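Local coordinates for xylose isomerase-like TIM barrel domain-containing protein (PDB 4KW2) that is of unknown function but folds as a xylose isomerase-like TIM barrel and may act as a sugar isomerase or related enzyme, at residues I26-M37 / A51-P62; I199-L207 / F235-D244. One frame throughout, in Å; residues are numbered along the deposited sequence. Where two conformers were deposited one is given.

Contact 1: I26-M37 / A51-P62; sequences IQTWTFHNLTLM and AEAFFFQELGAP
The opening beta-alpha-beta unit of a TIM barrel is tied together here: I26 and Q27 of strand 23-27 run parallel to A51 and E52 of strand 50-53, and the loops that follow the two strands pack on each other. E52 N meets I26 O at 2.8 Å, nearly straight, and T28 N returns a bond to E52 O. The Q27 amide and the E52 carboxylate lie side by side, both turned to S240, while E52 also reaches T122 and H203. F54 takes a chi1 of 77°, which sets its ring between its own N and carbonyl carbon and leans it over the 3-10 turn 28-30. The edge of W29 then points at the face of F54 in a T-shaped stack, CE3 of W29 lying over the ring centre, planes at 81° and the centroid of the W29 six-membered ring 4.9 Å from that of F54. H32 CB closes on F54 CZ at 3.4 Å, and W216 of the second subunit packs on F54. Q57 is stretched out, and its NE2 reaches L34 O at 2.9 Å from above the carbonyl plane, also bonding to T39. Its OE1 accepts a bond from a water that takes one from T28 OG1 and gives another to F54 O; this buried network helps fix the rotation of the amide. The L36 side chain crosses that of Q57 at about a right angle. L36 N bonds to E58 O at 2.8 Å and selenomethionine M37 N to L59 O at 3.0 Å, so carbonyls of the second loop take up N-H groups at the start of helix 36-46, whose N-cap is T35. Such a right-handed crossover, with its loops gathered at the C-terminal ends of the strands, is the repeating element of the TIM barrel.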
loop_
_atom_site.group_PDB
_atom_site.type_symbol
_atom_site.label_atom_id
_atom_site.label_comp_id
_atom_site.label_asym_id
_atom_site.label_seq_id
_atom_site.Cartn_x
_atom_site.Cartn_y
_atom_site.Cartn_z
ATOM N N ILE A 26 20.915 4.893 0.339
ATOM C CA ILE A 26 19.649 4.718 1.031
ATOM C C ILE A 26 18.750 5.942 0.881
ATOM O O ILE A 26 19.230 7.074 0.861
ATOM C CB ILE A 26 19.874 4.418 2.524
ATOM C CG1 ILE A 26 18.587 3.887 3.153
ATOM C CG2 ILE A 26 20.377 5.648 3.279
ATOM C CD1 ILE A 26 18.770 3.413 4.572
ATOM N N GLN A 27 17.445 5.703 0.767
ATOM C CA GLN A 27 16.455 6.764 0.958
ATOM C C GLN A 27 16.230 6.908 2.450
ATOM O O GLN A 27 15.807 5.956 3.113
ATOM C CB GLN A 27 15.138 6.421 0.277
ATOM C CG GLN A 27 15.246 6.268 -1.229
ATOM C CD GLN A 27 13.909 5.966 -1.872
ATOM O OE1 GLN A 27 12.885 6.547 -1.497
ATOM N NE2 GLN A 27 13.905 5.039 -2.835
ATOM N N THR A 28 16.507 8.092 2.989
ATOM C CA THR A 28 16.375 8.305 4.432
ATOM C C THR A 28 14.917 8.151 4.893
ATOM O O THR A 28 14.663 7.901 6.067
ATOM C CB THR A 28 16.945 9.669 4.869
ATOM O OG1 THR A 28 16.290 10.725 4.160
ATOM C CG2 THR A 28 18.444 9.740 4.586
ATOM N N TRP A 29 13.965 8.277 3.969
ATOM C CA TRP A 29 12.553 7.998 4.272
ATOM C C TRP A 29 12.358 6.638 4.960
ATOM O O TRP A 29 11.450 6.468 5.771
ATOM C CB TRP A 29 11.693 8.074 3.001
ATOM C CG TRP A 29 10.262 7.862 3.298
ATOM C CD1 TRP A 29 9.521 6.767 2.984
ATOM C CD2 TRP A 29 9.393 8.746 4.019
ATOM N NE1 TRP A 29 8.241 6.913 3.454
ATOM C CE2 TRP A 29 8.134 8.119 4.097
ATOM C CE3 TRP A 29 9.560 10.005 4.605
ATOM C CZ2 TRP A 29 7.037 8.714 4.732
ATOM C CZ3 TRP A 29 8.481 10.595 5.235
ATOM C CH2 TRP A 29 7.230 9.946 5.299
ATOM N N THR A 30 13.215 5.682 4.622
ATOM C CA THR A 30 13.251 4.376 5.276
ATOM C C THR A 30 13.148 4.482 6.793
ATOM O O THR A 30 12.460 3.685 7.435
ATOM C CB THR A 30 14.562 3.654 4.909
ATOM O OG1 THR A 30 14.599 3.448 3.492
ATOM C CG2 THR A 30 14.687 2.310 5.618
ATOM N N PHE A 31 13.834 5.471 7.358
ATOM C CA PHE A 31 13.897 5.652 8.808
ATOM C C PHE A 31 13.320 7.003 9.227
ATOM O O PHE A 31 13.874 7.672 10.103
ATOM C CB PHE A 31 15.354 5.546 9.272
ATOM C CG PHE A 31 15.982 4.205 9.009
ATOM C CD1 PHE A 31 15.636 3.103 9.780
ATOM C CD2 PHE A 31 16.926 4.047 8.012
ATOM C CE1 PHE A 31 16.212 1.867 9.550
ATOM C CE2 PHE A 31 17.508 2.815 7.781
ATOM C CZ PHE A 31 17.149 1.724 8.550
ATOM N N HIS A 32 12.206 7.401 8.614
ATOM C CA HIS A 32 11.648 8.738 8.842
ATOM C C HIS A 32 11.129 8.933 10.264
ATOM O O HIS A 32 10.951 10.073 10.700
ATOM C CB HIS A 32 10.561 9.082 7.821
ATOM C CG HIS A 32 9.322 8.253 7.938
ATOM N ND1 HIS A 32 9.126 7.105 7.202
ATOM C CD2 HIS A 32 8.208 8.416 8.688
ATOM C CE1 HIS A 32 7.947 6.589 7.502
ATOM N NE2 HIS A 32 7.370 7.367 8.399
ATOM N N ASN A 33 10.899 7.827 10.978
ATOM C CA ASN A 33 10.530 7.792 12.397
ATOM C C ASN A 33 11.706 8.059 13.334
ATOM O O ASN A 33 11.538 8.163 14.548
ATOM C CB ASN A 33 9.912 6.422 12.751
ATOM C CG ASN A 33 10.848 5.247 12.476
ATOM O OD1 ASN A 33 11.388 5.105 11.379
ATOM N ND2 ASN A 33 11.021 4.385 13.470
ATOM N N LEU A 34 12.908 8.105 12.769
ATOM C CA LEU A 34 14.113 8.437 13.517
ATOM C C LEU A 34 14.587 9.842 13.126
ATOM O O LEU A 34 14.056 10.458 12.196
ATOM C CB LEU A 34 15.212 7.423 13.207
ATOM C CG LEU A 34 14.891 5.946 13.444
ATOM C CD1 LEU A 34 16.115 5.102 13.124
ATOM C CD2 LEU A 34 14.449 5.711 14.877
ATOM N N THR A 35 15.590 10.345 13.834
ATOM C CA THR A 35 16.275 11.561 13.416
ATOM C C THR A 35 17.180 11.230 12.226
ATOM O O THR A 35 17.460 10.060 11.966
ATOM C CB THR A 35 17.141 12.148 14.542
ATOM O OG1 THR A 35 18.225 11.251 14.835
ATOM C CG2 THR A 35 16.309 12.412 15.809
ATOM N N LEU A 36 17.645 12.252 11.512
ATOM C CA LEU A 36 18.572 12.035 10.404
ATOM C C LEU A 36 19.904 11.453 10.883
ATOM O O LEU A 36 20.462 10.577 10.224
ATOM C CB LEU A 36 18.806 13.319 9.611
ATOM C CG LEU A 36 19.784 13.211 8.431
ATOM C CD1 LEU A 36 19.306 12.205 7.401
ATOM C CD2 LEU A 36 20.004 14.565 7.783
HETATM N N MSE A 37 20.408 11.917 12.026
HETATM C CA MSE A 37 21.670 11.380 12.572
HETATM C C MSE A 37 21.527 9.903 12.888
HETATM O O MSE A 37 22.414 9.111 12.564
HETATM C CB MSE A 37 22.154 12.121 13.823
HETATM C CG MSE A 37 22.423 13.606 13.580
HETATM SE SE MSE A 37 23.827 13.918 12.237
HETATM C CE MSE A 37 22.665 14.375 10.717
ATOM N N ALA A 51 23.411 8.708 0.466
ATOM C CA ALA A 51 22.060 8.932 0.968
ATOM C C ALA A 51 21.260 9.882 0.077
ATOM O O ALA A 51 21.805 10.826 -0.484
ATOM C CB ALA A 51 22.115 9.460 2.388
ATOM N N GLU A 52 19.972 9.586 -0.075
ATOM C CA GLU A 52 19.006 10.499 -0.681
ATOM C C GLU A 52 18.073 10.953 0.437
ATOM O O GLU A 52 17.244 10.172 0.916
ATOM C CB GLU A 52 18.210 9.809 -1.790
ATOM C CG GLU A 52 17.071 10.659 -2.353
ATOM C CD GLU A 52 16.354 10.009 -3.524
ATOM O OE1 GLU A 52 16.829 8.958 -4.014
ATOM O OE2 GLU A 52 15.307 10.550 -3.960
ATOM N N ALA A 53 18.213 12.207 0.857
ATOM C CA ALA A 53 17.510 12.682 2.041
ATOM C C ALA A 53 16.245 13.479 1.713
ATOM O O ALA A 53 16.240 14.338 0.828
ATOM C CB ALA A 53 18.444 13.494 2.916
ATOM N N PHE A 54 15.179 13.171 2.447
ATOM C CA PHE A 54 13.923 13.895 2.365
ATOM C C PHE A 54 13.903 14.983 3.439
ATOM O O PHE A 54 14.450 14.806 4.539
ATOM C CB PHE A 54 12.732 12.942 2.550
ATOM C CG PHE A 54 12.500 12.534 3.982
ATOM C CD1 PHE A 54 13.219 11.485 4.549
ATOM C CD2 PHE A 54 11.592 13.214 4.768
ATOM C CE1 PHE A 54 13.026 11.129 5.874
ATOM C CE2 PHE A 54 11.394 12.859 6.094
ATOM C CZ PHE A 54 12.110 11.813 6.645
ATOM N N PHE A 55 13.243 16.093 3.124
ATOM C CA PHE A 55 13.180 17.252 4.009
ATOM C C PHE A 55 12.169 17.077 5.140
ATOM O O PHE A 55 11.231 16.272 5.053
ATOM C CB PHE A 55 12.806 18.503 3.208
ATOM C CG PHE A 55 13.954 19.150 2.476
ATOM C CD1 PHE A 55 15.159 18.493 2.266
ATOM C CD2 PHE A 55 13.802 20.430 1.960
ATOM C CE1 PHE A 55 16.196 19.110 1.587
ATOM C CE2 PHE A 55 14.831 21.050 1.281
ATOM C CZ PHE A 55 16.029 20.385 1.087
ATOM N N PHE A 56 12.392 17.868 6.187
ATOM C CA PHE A 56 11.560 17.965 7.394
ATOM C C PHE A 56 11.773 16.845 8.407
ATOM O O PHE A 56 11.055 16.766 9.400
ATOM C CB PHE A 56 10.080 18.180 7.051
ATOM C CG PHE A 56 9.847 19.386 6.179
ATOM C CD1 PHE A 56 10.045 20.663 6.684
ATOM C CD2 PHE A 56 9.464 19.248 4.847
ATOM C CE1 PHE A 56 9.854 21.781 5.885
ATOM C CE2 PHE A 56 9.265 20.363 4.048
ATOM C CZ PHE A 56 9.463 21.630 4.565
ATOM N N GLN A 57 12.791 16.018 8.188
ATOM C CA GLN A 57 13.233 15.085 9.217
ATOM C C GLN A 57 14.002 15.850 10.290
ATOM O O GLN A 57 14.881 16.660 9.973
ATOM C CB GLN A 57 14.135 13.999 8.629
ATOM C CG GLN A 57 14.364 12.832 9.580
ATOM C CD GLN A 57 15.173 11.707 8.964
ATOM O OE1 GLN A 57 16.005 11.929 8.090
ATOM N NE2 GLN A 57 14.927 10.488 9.418
ATOM N N GLU A 58 13.679 15.580 11.552
ATOM C CA GLU A 58 14.454 16.094 12.672
ATOM C C GLU A 58 15.913 15.674 12.490
ATOM O O GLU A 58 16.205 14.520 12.176
ATOM C CB GLU A 58 13.897 15.544 13.989
ATOM C CG GLU A 58 14.712 15.863 15.243
ATOM C CD GLU A 58 14.405 17.229 15.838
ATOM O OE1 GLU A 58 13.744 18.056 15.163
ATOM O OE2 GLU A 58 14.839 17.474 16.988
ATOM N N LEU A 59 16.829 16.615 12.674
ATOM C CA LEU A 59 18.246 16.329 12.458
ATOM C C LEU A 59 18.798 15.466 13.587
ATOM O O LEU A 59 19.380 14.422 13.332
ATOM C CB LEU A 59 19.055 17.622 12.319
ATOM C CG LEU A 59 18.791 18.511 11.095
ATOM C CD1 LEU A 59 19.758 19.689 11.094
ATOM C CD2 LEU A 59 18.929 17.735 9.793
ATOM N N GLY A 60 18.586 15.894 14.833
ATOM C CA GLY A 60 19.100 15.178 16.000
ATOM C C GLY A 60 20.474 15.683 16.415
ATOM O O GLY A 60 21.120 16.418 15.670
ATOM N N ALA A 61 20.917 15.297 17.608
ATOM C CA ALA A 61 22.215 15.739 18.126
ATOM C C ALA A 61 23.321 15.326 17.152
ATOM O O ALA A 61 23.300 14.208 16.642
ATOM C CB ALA A 61 22.470 15.144 19.501
ATOM N N PRO A 62 24.311 16.205 16.913
ATOM C CA PRO A 62 24.669 17.435 17.622
ATOM C C PRO A 62 23.811 18.665 17.347
ATOM O O PRO A 62 24.021 19.699 17.980
ATOM C CB PRO A 62 26.095 17.701 17.132
ATOM C CG PRO A 62 26.072 17.204 15.728
ATOM C CD PRO A 62 25.189 15.985 15.746
HETATM O O HOH W 1 16.248 12.983 5.603
HETATM O O HOH W 2 14.380 9.825 1.415
HETATM O O HOH W 3 12.221 12.949 12.195
#

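Contact 2: I199-L207 / F235-D244; sequences IKVAHLKDL and FNGLISIEYD
With CG anti to its N (chi1 177°), F235 swings its ring back toward strand 199-204, so that CE1 rests 3.8 Å from I199 CG2 and CZ lies 4.2 Å from A202 CB. At the other end of the contact, E242 holds CG opposite its N and then bends sharply at chi2 (-85°), folding the carboxylate over the loop after the same strand. There OE1 is met almost along its C-O axis by D206 N, at 3.0 Å, while the backbone O of E242 accepts L207 N in its carbonyl plane. One residue thus grips the loop with both side chain and main chain. D206 OD1 sits 3.8 Å from E242 OE1, a like-charge approach probably eased by a water that donates to D206 OD1 and to E242 OE2.

Between these ends run two neighbouring parallel strands of the barrel, 199-204 and 238-241, joined across helix 222-232 as a beta-alpha-beta crossover. Their backbone bonds zigzag from K200 O to E242 N; A202 donates its N to L238 O at 2.8 Å and accepts S240 N on its own O. V201, L238, H203 and S240 share one face, on which H203 CD2 leans on S240 CB, the polar ends of both directed to E52. On the other face, L204 spreads its two methyls, CD1 against I239 CG2 at 4.0 Å and CD2 against I241 CG2, with F226 and L230 of helix 222-232 behind. L207 continues this apolar layer, its CD2 touching I241 CD1. Were F235 cut back to an alanine, I199 CG2 and A202 CB would probably lose their aromatic partner, and a gap would open beside L230. G237 passes its N over the centre of that ring, and a side chain on it would run into K200 O.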
loop_
_atom_site.group_PDB
_atom_site.type_symbol
_atom_site.label_atom_id
_atom_site.label_comp_id
_atom_site.label_asym_id
_atom_site.label_seq_id
_atom_site.Cartn_x
_atom_site.Cartn_y
_atom_site.Cartn_z
ATOM N N ILE A 199 19.085 7.977 -17.504
ATOM C CA ILE A 199 18.607 7.397 -16.246
ATOM C C ILE A 199 19.668 7.618 -15.176
ATOM O O ILE A 199 20.707 6.960 -15.189
ATOM C CB ILE A 199 18.333 5.879 -16.342
ATOM C CG1 ILE A 199 17.399 5.547 -17.514
ATOM C CG2 ILE A 199 17.742 5.371 -15.033
ATOM C CD1 ILE A 199 16.022 6.167 -17.411
ATOM N N LYS A 200 19.403 8.535 -14.248
ATOM C CA LYS A 200 20.393 8.908 -13.239
ATOM C C LYS A 200 20.165 8.243 -11.882
ATOM O O LYS A 200 21.119 8.012 -11.148
ATOM C CB LYS A 200 20.433 10.429 -13.079
ATOM C CG LYS A 200 20.927 11.138 -14.326
ATOM C CD LYS A 200 21.168 12.613 -14.077
ATOM C CE LYS A 200 21.473 13.348 -15.377
ATOM N NZ LYS A 200 22.683 12.825 -16.066
ATOM N N VAL A 201 18.909 7.952 -11.550
ATOM C CA VAL A 201 18.563 7.364 -10.262
ATOM C C VAL A 201 17.518 6.264 -10.447
ATOM O O VAL A 201 16.571 6.422 -11.207
ATOM C CB VAL A 201 18.020 8.435 -9.280
ATOM C CG1 VAL A 201 17.610 7.813 -7.949
ATOM C CG2 VAL A 201 19.059 9.525 -9.057
ATOM N N ALA A 202 17.702 5.151 -9.744
ATOM C CA ALA A 202 16.700 4.099 -9.689
ATOM C C ALA A 202 16.200 3.963 -8.256
ATOM O O ALA A 202 16.974 3.668 -7.355
ATOM C CB ALA A 202 17.288 2.786 -10.172
ATOM N N HIS A 203 14.905 4.186 -8.056
ATOM C CA HIS A 203 14.267 3.992 -6.755
ATOM C C HIS A 203 13.812 2.555 -6.580
ATOM O O HIS A 203 12.946 2.084 -7.307
ATOM C CB HIS A 203 13.047 4.902 -6.618
ATOM C CG HIS A 203 13.373 6.290 -6.182
ATOM N ND1 HIS A 203 12.402 7.205 -5.838
ATOM C CD2 HIS A 203 14.559 6.918 -6.013
ATOM C CE1 HIS A 203 12.976 8.341 -5.486
ATOM N NE2 HIS A 203 14.284 8.193 -5.585
ATOM N N LEU A 204 14.408 1.862 -5.619
ATOM C CA LEU A 204 13.910 0.571 -5.160
ATOM C C LEU A 204 13.061 0.804 -3.931
ATOM O O LEU A 204 13.579 1.203 -2.886
ATOM C CB LEU A 204 15.059 -0.362 -4.789
ATOM C CG LEU A 204 15.528 -1.345 -5.848
ATOM C CD1 LEU A 204 15.849 -0.613 -7.141
ATOM C CD2 LEU A 204 16.737 -2.097 -5.315
ATOM N N LYS A 205 11.762 0.559 -4.061
ATOM C CA LYS A 205 10.825 0.686 -2.955
ATOM C C LYS A 205 10.579 -0.693 -2.349
ATOM O O LYS A 205 10.575 -1.691 -3.063
ATOM C CB LYS A 205 9.512 1.283 -3.459
ATOM C CG LYS A 205 8.527 1.673 -2.372
ATOM C CD LYS A 205 7.355 2.450 -2.963
ATOM C CE LYS A 205 6.154 2.481 -2.026
ATOM N NZ LYS A 205 6.470 3.129 -0.723
ATOM N N ASP A 206 10.374 -0.736 -1.036
ATOM C CA ASP A 206 10.056 -1.973 -0.322
ATOM C C ASP A 206 11.002 -3.110 -0.689
ATOM O O ASP A 206 10.575 -4.194 -1.082
ATOM C CB ASP A 206 8.596 -2.370 -0.563
ATOM C CG ASP A 206 7.623 -1.407 0.095
ATOM O OD1 ASP A 206 7.824 -1.072 1.286
ATOM O OD2 ASP A 206 6.661 -0.979 -0.578
ATOM N N LEU A 207 12.295 -2.841 -0.552
ATOM C CA LEU A 207 13.314 -3.824 -0.843
ATOM C C LEU A 207 13.126 -5.001 0.090
ATOM O O LEU A 207 12.916 -4.811 1.280
ATOM C CB LEU A 207 14.716 -3.234 -0.663
ATOM C CG LEU A 207 15.873 -4.190 -0.960
ATOM C CD1 LEU A 207 15.771 -4.714 -2.378
ATOM C CD2 LEU A 207 17.206 -3.506 -0.729
ATOM N N PHE A 235 24.160 0.636 -16.454
ATOM C CA PHE A 235 23.662 1.635 -15.534
ATOM C C PHE A 235 24.821 2.064 -14.656
ATOM O O PHE A 235 25.508 1.223 -14.088
ATOM C CB PHE A 235 22.527 1.064 -14.685
ATOM C CG PHE A 235 22.010 2.016 -13.649
ATOM C CD1 PHE A 235 21.214 3.091 -14.012
ATOM C CD2 PHE A 235 22.325 1.842 -12.309
ATOM C CE1 PHE A 235 20.734 3.970 -13.058
ATOM C CE2 PHE A 235 21.846 2.722 -11.351
ATOM C CZ PHE A 235 21.049 3.784 -11.728
ATOM N N ASN A 236 25.056 3.366 -14.576
ATOM C CA ASN A 236 26.107 3.897 -13.713
ATOM C C ASN A 236 25.630 5.062 -12.843
ATOM O O ASN A 236 26.417 5.889 -12.420
ATOM C CB ASN A 236 27.344 4.284 -14.540
ATOM C CG ASN A 236 27.034 5.276 -15.644
ATOM O OD1 ASN A 236 25.961 5.883 -15.679
ATOM N ND2 ASN A 236 27.978 5.444 -16.560
ATOM N N GLY A 237 24.332 5.102 -12.566
ATOM C CA GLY A 237 23.765 6.126 -11.710
ATOM C C GLY A 237 23.662 5.645 -10.281
ATOM O O GLY A 237 24.454 4.823 -9.832
ATOM N N LEU A 238 22.661 6.154 -9.574
ATOM C CA LEU A 238 22.458 5.846 -8.168
ATOM C C LEU A 238 21.274 4.903 -8.000
ATOM O O LEU A 238 20.174 5.198 -8.458
ATOM C CB LEU A 238 22.222 7.145 -7.393
ATOM C CG LEU A 238 21.815 7.058 -5.917
ATOM C CD1 LEU A 238 22.953 6.501 -5.073
ATOM C CD2 LEU A 238 21.373 8.421 -5.408
ATOM N N ILE A 239 21.508 3.765 -7.351
ATOM C CA ILE A 239 20.428 2.898 -6.892
ATOM C C ILE A 239 20.082 3.353 -5.484
ATOM O O ILE A 239 20.865 3.174 -4.549
ATOM C CB ILE A 239 20.819 1.407 -6.850
ATOM C CG1 ILE A 239 21.335 0.942 -8.209
ATOM C CG2 ILE A 239 19.620 0.555 -6.447
ATOM C CD1 ILE A 239 21.856 -0.481 -8.192
ATOM N N SER A 240 18.904 3.941 -5.345
ATOM C CA SER A 240 18.475 4.512 -4.089
ATOM C C SER A 240 17.400 3.615 -3.481
ATOM O O SER A 240 16.271 3.547 -3.989
ATOM C CB SER A 240 17.947 5.922 -4.333
ATOM O OG SER A 240 17.902 6.639 -3.124
ATOM N N ILE A 241 17.751 2.923 -2.402
ATOM C CA ILE A 241 16.875 1.907 -1.843
ATOM C C ILE A 241 16.037 2.410 -0.664
ATOM O O ILE A 241 16.478 3.227 0.151
ATOM C CB ILE A 241 17.647 0.627 -1.436
ATOM C CG1 ILE A 241 18.467 0.831 -0.161
ATOM C CG2 ILE A 241 18.556 0.167 -2.570
ATOM C CD1 ILE A 241 18.259 -0.266 0.856
ATOM N N GLU A 242 14.813 1.908 -0.600
ATOM C CA GLU A 242 13.925 2.137 0.521
ATOM C C GLU A 242 13.436 0.764 0.952
ATOM O O GLU A 242 13.284 -0.137 0.117
ATOM C CB GLU A 242 12.755 3.028 0.077
ATOM C CG GLU A 242 11.850 3.544 1.193
ATOM C CD GLU A 242 10.737 2.584 1.594
ATOM O OE1 GLU A 242 10.425 1.622 0.851
ATOM O OE2 GLU A 242 10.163 2.802 2.678
ATOM N N TYR A 243 13.212 0.589 2.247
ATOM C CA TYR A 243 12.527 -0.599 2.729
ATOM C C TYR A 243 11.677 -0.289 3.946
ATOM O O TYR A 243 11.818 0.765 4.563
ATOM C CB TYR A 243 13.520 -1.739 3.007
ATOM C CG TYR A 243 14.471 -1.559 4.180
ATOM C CD1 TYR A 243 15.709 -0.951 4.013
ATOM C CD2 TYR A 243 14.151 -2.049 5.444
ATOM C CE1 TYR A 243 16.595 -0.817 5.070
ATOM C CE2 TYR A 243 15.030 -1.914 6.510
ATOM C CZ TYR A 243 16.252 -1.300 6.314
ATOM O OH TYR A 243 17.134 -1.179 7.360
ATOM N N ASP A 244 10.780 -1.210 4.269
ATOM C CA ASP A 244 9.942 -1.085 5.448
ATOM C C ASP A 244 10.747 -1.533 6.658
ATOM O O ASP A 244 10.947 -2.731 6.858
ATOM C CB ASP A 244 8.686 -1.944 5.291
ATOM C CG ASP A 244 7.630 -1.637 6.335
ATOM O OD1 ASP A 244 7.990 -1.182 7.446
ATOM O OD2 ASP A 244 6.436 -1.855 6.039
HETATM O O HOH W 4 8.211 0.883 3.201
HETATM O O HOH W 5 10.748 -3.531 2.663
#

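Contact 1 closes along the chain before contact 2 opens, and their centres lie about 17 Å apart, yet both belong to one eight-stranded parallel barrel. Contact 1 joins the first two strands and contact 2 the last two; strands 23-27 and 238-241 are neighbours, so the two contacts meet where the barrel closes. Across that seam Q27 N approaches I241 O at 2.7 Å, a probable hydrogen bond, and E52 with S240 supplies a side-chain tie. A sulfate, probably from the crystallisation liquor, is bound about 5 Å from the side chain of F31, and one lies as close to that of D244, near the C-terminal strand ends where TIM-barrel enzymes carry active sites, consistent with a pocket.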